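Side-chain contacts in glucose 1-dehydrogenase (Haloferax mediterranei, PDB 2B5W), which catalyses the zinc-dependent oxidation of D-glucose and several other aldose sugars to the corresponding glyconates with NADP(+), its preferred electron acceptor, or NAD(+): residues T95-Y98 with F99-Q103; H288-M291 with V292-K296. The protein carries 1 engineered substitution. All coordinates share one frame; numbering follows the deposited sequence.

Contact 1. Residues T95-Y98 with F99-Q103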
loop_
_atom_site.group_PDB
_atom_site.type_symbol
_atom_site.label_atom_id
_atom_site.label_comp_id
_atom_site.label_asym_id
_atom_site.label_seq_id
_atom_site.Cartn_x
_atom_site.Cartn_y
_atom_site.Cartn_z
ATOM N N THR A 95 -4.449 -29.090 4.900
ATOM C CA THR A 95 -5.017 -27.792 5.196
ATOM C C THR A 95 -4.043 -26.957 6.034
ATOM O O THR A 95 -3.025 -27.449 6.560
ATOM C CB THR A 95 -6.371 -27.941 5.875
ATOM O OG1 THR A 95 -7.081 -26.687 5.857
ATOM C CG2 THR A 95 -6.202 -28.268 7.375
ATOM N N ASN A 96 -4.317 -25.664 6.069
ATOM C CA ASN A 96 -3.516 -24.716 6.825
ATOM C C ASN A 96 -4.399 -23.518 7.204
ATOM O O ASN A 96 -5.558 -23.485 6.838
ATOM C CB ASN A 96 -2.249 -24.332 6.036
ATOM C CG ASN A 96 -2.557 -23.662 4.687
ATOM O OD1 ASN A 96 -3.415 -22.800 4.626
ATOM N ND2 ASN A 96 -1.799 -24.015 3.647
ATOM N N GLU A 97 -3.845 -22.555 7.936
ATOM C CA GLU A 97 -4.601 -21.414 8.429
ATOM C C GLU A 97 -5.321 -20.640 7.308
ATOM O O GLU A 97 -6.400 -20.081 7.528
ATOM C CB GLU A 97 -3.673 -20.457 9.189
ATOM C CG GLU A 97 -2.579 -19.810 8.342
ATOM C CD GLU A 97 -1.832 -18.747 9.107
ATOM O OE1 GLU A 97 -0.666 -19.005 9.416
ATOM O OE2 GLU A 97 -2.408 -17.676 9.413
ATOM N N TYR A 98 -4.706 -20.592 6.137
ATOM C CA TYR A 98 -5.291 -19.788 5.049
ATOM C C TYR A 98 -6.554 -20.442 4.543
ATOM O O TYR A 98 -7.561 -19.774 4.313
ATOM C CB TYR A 98 -4.269 -19.533 3.947
ATOM C CG TYR A 98 -3.088 -18.769 4.494
ATOM C CD1 TYR A 98 -1.941 -19.423 4.855
ATOM C CD2 TYR A 98 -3.169 -17.405 4.685
ATOM C CE1 TYR A 98 -0.874 -18.744 5.370
ATOM C CE2 TYR A 98 -2.114 -16.703 5.216
ATOM C CZ TYR A 98 -0.959 -17.383 5.560
ATOM O OH TYR A 98 0.124 -16.706 6.078
ATOM N N PHE A 99 -6.539 -21.764 4.394
ATOM C CA PHE A 99 -7.737 -22.483 4.005
ATOM C C PHE A 99 -8.776 -22.541 5.139
ATOM O O PHE A 99 -9.976 -22.365 4.915
ATOM C CB PHE A 99 -7.375 -23.884 3.472
ATOM C CG PHE A 99 -6.708 -23.844 2.109
ATOM C CD1 PHE A 99 -7.461 -23.932 0.970
ATOM C CD2 PHE A 99 -5.361 -23.627 1.978
ATOM C CE1 PHE A 99 -6.867 -23.854 -0.286
ATOM C CE2 PHE A 99 -4.755 -23.523 0.734
ATOM C CZ PHE A 99 -5.545 -23.637 -0.421
ATOM N N GLU A 100 -8.318 -22.772 6.369
ATOM C CA GLU A 100 -9.235 -22.829 7.514
ATOM C C GLU A 100 -9.979 -21.522 7.800
ATOM O O GLU A 100 -11.157 -21.547 8.169
ATOM C CB GLU A 100 -8.461 -23.279 8.775
ATOM C CG GLU A 100 -7.972 -24.723 8.702
ATOM C CD GLU A 100 -9.101 -25.732 8.531
ATOM O OE1 GLU A 100 -10.088 -25.669 9.291
ATOM O OE2 GLU A 100 -9.003 -26.585 7.626
ATOM N N ARG A 101 -9.317 -20.396 7.514
ATOM C CA ARG A 101 -9.888 -19.057 7.709
ATOM C C ARG A 101 -10.535 -18.535 6.427
ATOM O O ARG A 101 -10.908 -17.362 6.364
ATOM C CB ARG A 101 -8.792 -18.072 8.125
ATOM C CG ARG A 101 -8.223 -18.363 9.514
ATOM C CD ARG A 101 -7.070 -17.433 9.898
ATOM N NE ARG A 101 -6.524 -17.716 11.234
ATOM C CZ ARG A 101 -5.511 -17.036 11.788
ATOM N NH1 ARG A 101 -4.920 -16.027 11.136
ATOM N NH2 ARG A 101 -5.014 -17.294 13.004
ATOM N N ASP A 102 -10.714 -19.371 5.390
ATOM C CA ASP A 102 -11.427 -18.980 4.154
ATOM C C ASP A 102 -10.731 -17.834 3.455
ATOM O O ASP A 102 -11.397 -16.942 2.895
ATOM C CB ASP A 102 -12.887 -18.578 4.438
ATOM C CG ASP A 102 -13.657 -19.654 5.113
ATOM O OD1 ASP A 102 -13.719 -20.766 4.571
ATOM O OD2 ASP A 102 -14.242 -19.465 6.201
ATOM N N GLN A 103 -9.409 -17.807 3.517
ATOM C CA GLN A 103 -8.632 -16.810 2.756
ATOM C C GLN A 103 -7.428 -17.449 2.075
ATOM O O GLN A 103 -6.286 -17.017 2.205
ATOM C CB GLN A 103 -8.262 -15.574 3.611
ATOM C CG GLN A 103 -7.478 -15.886 4.902
ATOM C CD GLN A 103 -7.132 -14.641 5.723
ATOM O OE1 GLN A 103 -6.123 -14.616 6.431
ATOM N NE2 GLN A 103 -7.969 -13.615 5.626
#
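N96 and F99 meet on the close-packed side of a single helical turn. The carboxamide oxygen of N96 caps the helix, OD1 accepting from F99 N at 3.3 Å and more weakly from Y98 N. It gets there because CG sits between the backbone N and the carbonyl carbon (chi1 61°), which folds the amide back over the first turn. N96 OD1 also lies 3.4 Å from F99 CD2, at the edge of the phenyl ring, and ND2 is fixed by M111 O. P90, P104 and Y134 pack against the ring, which is buried. Were N96 an alanine, F99 N and Y98 N would probably lose their cap, M111 O its donor and the ring edge its polar neighbour.

The outward side is looser. T95 OG1 donates to E100 OE2 at 2.6 Å, reaching the anti lone pair of a carboxylate brought round by the bend in the glutamate chain. Further on, E97 OE2 stands 3.5 Å from R101 NH1, over one face of the guanidinium, so the attraction is one of charge without a directed N-H. Past the last turn Q103 N returns to Y98 O at 2.8 Å and D102 N to F99 O, with D102 at positive phi: a short helix opened by an asparagine N-cap and closed by a Schellman motif.

Contact 2. Residues H288-M291 with V292-K296; sequences HREM and VLHNK
E290 OE2 is gripped by two side chains from beyond the end of its helix. H294 ND1 donates to E290 OE2 at 2.8 Å in a nearly straight bond (168°), with the oxygen in the plane of the imidazole; the carboxylate itself is turned 70° from that ring and is met on its syn side, somewhat out of its own plane. K296 NZ takes the anti lone pair of E290 OE2 at 2.7 Å, a salt bridge as well as a hydrogen bond. The glutamate reaches both by a bend at chi2 (57°), whereas the lysine comes in on an extended chain. Two donors, one of them charged, would be expected to favour the ionised carboxylate.

H294 lies one turn on from E290, while K296 is brought back by a Schellman motif at the C-terminus of helix 284-293: K296 N bonds to M291 O at 3.0 Å and N295 N to V292 O, with N295 at positive phi as the C-prime residue. Under this turn M291 bends at chi2 and chi3, which brings its methyl, M291 CE, to 3.3 Å from K296 O. On other flanks of the helix, R289 CG rests 3.7 Å from L293 CD1, and CG2 of V292, which also touches a bound NADP, approaches the edge of the H288 ring.

A second shell fixes the polar groups. K296 NZ also donates to the backbone oxygens of V260, in the last turn of helix 253-262, and of L263 just after it, and E290 packs on V260 and Q261. From the second subunit, D109 N hydrogen-bonds to H294 NE2, E248 OE1 is hydrogen-bonded to H288 NE2, and D277 forms a salt bridge with R289.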
loop_
_atom_site.group_PDB
_atom_site.type_symbol
_atom_site.label_atom_id
_atom_site.label_comp_id
_atom_site.label_asym_id
_atom_site.label_seq_id
_atom_site.Cartn_x
_atom_site.Cartn_y
_atom_site.Cartn_z
ATOM N N HIS A 288 10.844 6.800 -3.309
ATOM C CA HIS A 288 10.638 6.790 -1.867
ATOM C C HIS A 288 10.025 8.091 -1.401
ATOM O O HIS A 288 9.007 8.086 -0.730
ATOM C CB HIS A 288 12.007 6.550 -1.224
ATOM C CG HIS A 288 12.003 6.365 0.262
ATOM N ND1 HIS A 288 13.137 5.959 0.935
ATOM C CD2 HIS A 288 11.042 6.527 1.205
ATOM C CE1 HIS A 288 12.866 5.848 2.226
ATOM N NE2 HIS A 288 11.599 6.180 2.418
ATOM N N ARG A 289 10.599 9.239 -1.776
ATOM C CA ARG A 289 10.113 10.518 -1.302
ATOM C C ARG A 289 8.663 10.834 -1.774
ATOM O O ARG A 289 7.868 11.377 -1.029
ATOM C CB ARG A 289 11.066 11.650 -1.744
ATOM C CG ARG A 289 10.681 12.988 -1.248
ATOM C CD ARG A 289 11.651 14.104 -1.619
ATOM N NE ARG A 289 11.584 14.406 -3.054
ATOM C CZ ARG A 289 12.424 13.958 -3.981
ATOM N NH1 ARG A 289 13.462 13.186 -3.671
ATOM N NH2 ARG A 289 12.223 14.304 -5.245
ATOM N N GLU A 290 8.367 10.512 -3.027
ATOM C CA GLU A 290 7.044 10.750 -3.583
ATOM C C GLU A 290 5.994 9.909 -2.867
ATOM O O GLU A 290 4.901 10.395 -2.600
ATOM C CB GLU A 290 7.062 10.429 -5.066
ATOM C CG GLU A 290 5.770 10.786 -5.798
ATOM C CD GLU A 290 5.360 12.255 -5.665
ATOM O OE1 GLU A 290 6.210 13.153 -5.451
ATOM O OE2 GLU A 290 4.165 12.539 -5.787
ATOM N N MET A 291 6.338 8.666 -2.523
ATOM C CA MET A 291 5.386 7.841 -1.754
ATOM C C MET A 291 5.032 8.504 -0.453
ATOM O O MET A 291 3.879 8.521 0.017
ATOM C CB MET A 291 5.952 6.466 -1.440
ATOM C CG MET A 291 6.104 5.537 -2.575
ATOM S SD MET A 291 4.562 4.747 -3.071
ATOM C CE MET A 291 4.066 3.707 -1.623
ATOM N N VAL A 292 6.040 9.043 0.230
ATOM C CA VAL A 292 5.844 9.569 1.547
ATOM C C VAL A 292 5.192 10.938 1.546
ATOM O O VAL A 292 4.155 11.151 2.186
ATOM C CB VAL A 292 7.223 9.651 2.279
ATOM C CG1 VAL A 292 7.116 10.401 3.621
ATOM C CG2 VAL A 292 7.780 8.241 2.468
ATOM N N LEU A 293 5.793 11.888 0.841
ATOM C CA LEU A 293 5.297 13.243 0.877
ATOM C C LEU A 293 3.862 13.423 0.352
ATOM O O LEU A 293 3.195 14.390 0.713
ATOM C CB LEU A 293 6.264 14.185 0.134
ATOM C CG LEU A 293 7.633 14.386 0.831
ATOM C CD1 LEU A 293 8.377 15.530 0.164
ATOM C CD2 LEU A 293 7.506 14.640 2.297
ATOM N N HIS A 294 3.415 12.489 -0.486
ATOM C CA HIS A 294 2.078 12.570 -1.049
ATOM C C HIS A 294 1.198 11.394 -0.647
ATOM O O HIS A 294 0.202 11.105 -1.303
ATOM C CB HIS A 294 2.159 12.765 -2.564
ATOM C CG HIS A 294 2.408 14.191 -2.969
ATOM N ND1 HIS A 294 3.008 14.517 -4.168
ATOM C CD2 HIS A 294 2.083 15.364 -2.373
ATOM C CE1 HIS A 294 3.067 15.838 -4.278
ATOM N NE2 HIS A 294 2.505 16.376 -3.208
ATOM N N ASN A 295 1.551 10.734 0.453
ATOM C CA ASN A 295 0.678 9.749 1.069
ATOM C C ASN A 295 0.153 8.734 0.059
ATOM O O ASN A 295 -1.066 8.490 0.011
ATOM C CB ASN A 295 -0.555 10.427 1.721
ATOM C CG ASN A 295 -0.220 11.439 2.834
ATOM O OD1 ASN A 295 -0.323 12.698 2.637
ATOM N ND2 ASN A 295 0.098 10.932 3.992
ATOM N N LYS A 296 1.039 8.130 -0.708
ATOM C CA LYS A 296 0.654 7.170 -1.737
ATOM C C LYS A 296 0.824 5.730 -1.269
ATOM O O LYS A 296 1.573 5.441 -0.325
ATOM C CB LYS A 296 1.465 7.404 -3.004
ATOM C CG LYS A 296 1.122 8.675 -3.727
ATOM C CD LYS A 296 2.121 9.044 -4.840
ATOM C CE LYS A 296 1.655 10.280 -5.546
ATOM N NZ LYS A 296 2.542 10.608 -6.708
#

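Overall arrangement
Contact 1 takes in a whole short helix, cap to end, contact 2 only the C-terminal end of a longer one; both end in a Schellman motif, but they sit in different parts of the subunit: 95-103 in the GroES-like region and 288-296 in the nucleotide-binding region, with nearest atoms about 22 Å apart. Contact 1 is the more exposed, with F99 and Q103 as its buried residues; its polar side chains cap the helix start or pair along the outside. Contact 2 has more buried residues and joins a carboxylate, an imidazole and an ammonium group at one oxygen. Both touch the second subunit: contact 1 through packing, contact 2 also through hydrogen bonds and a salt bridge.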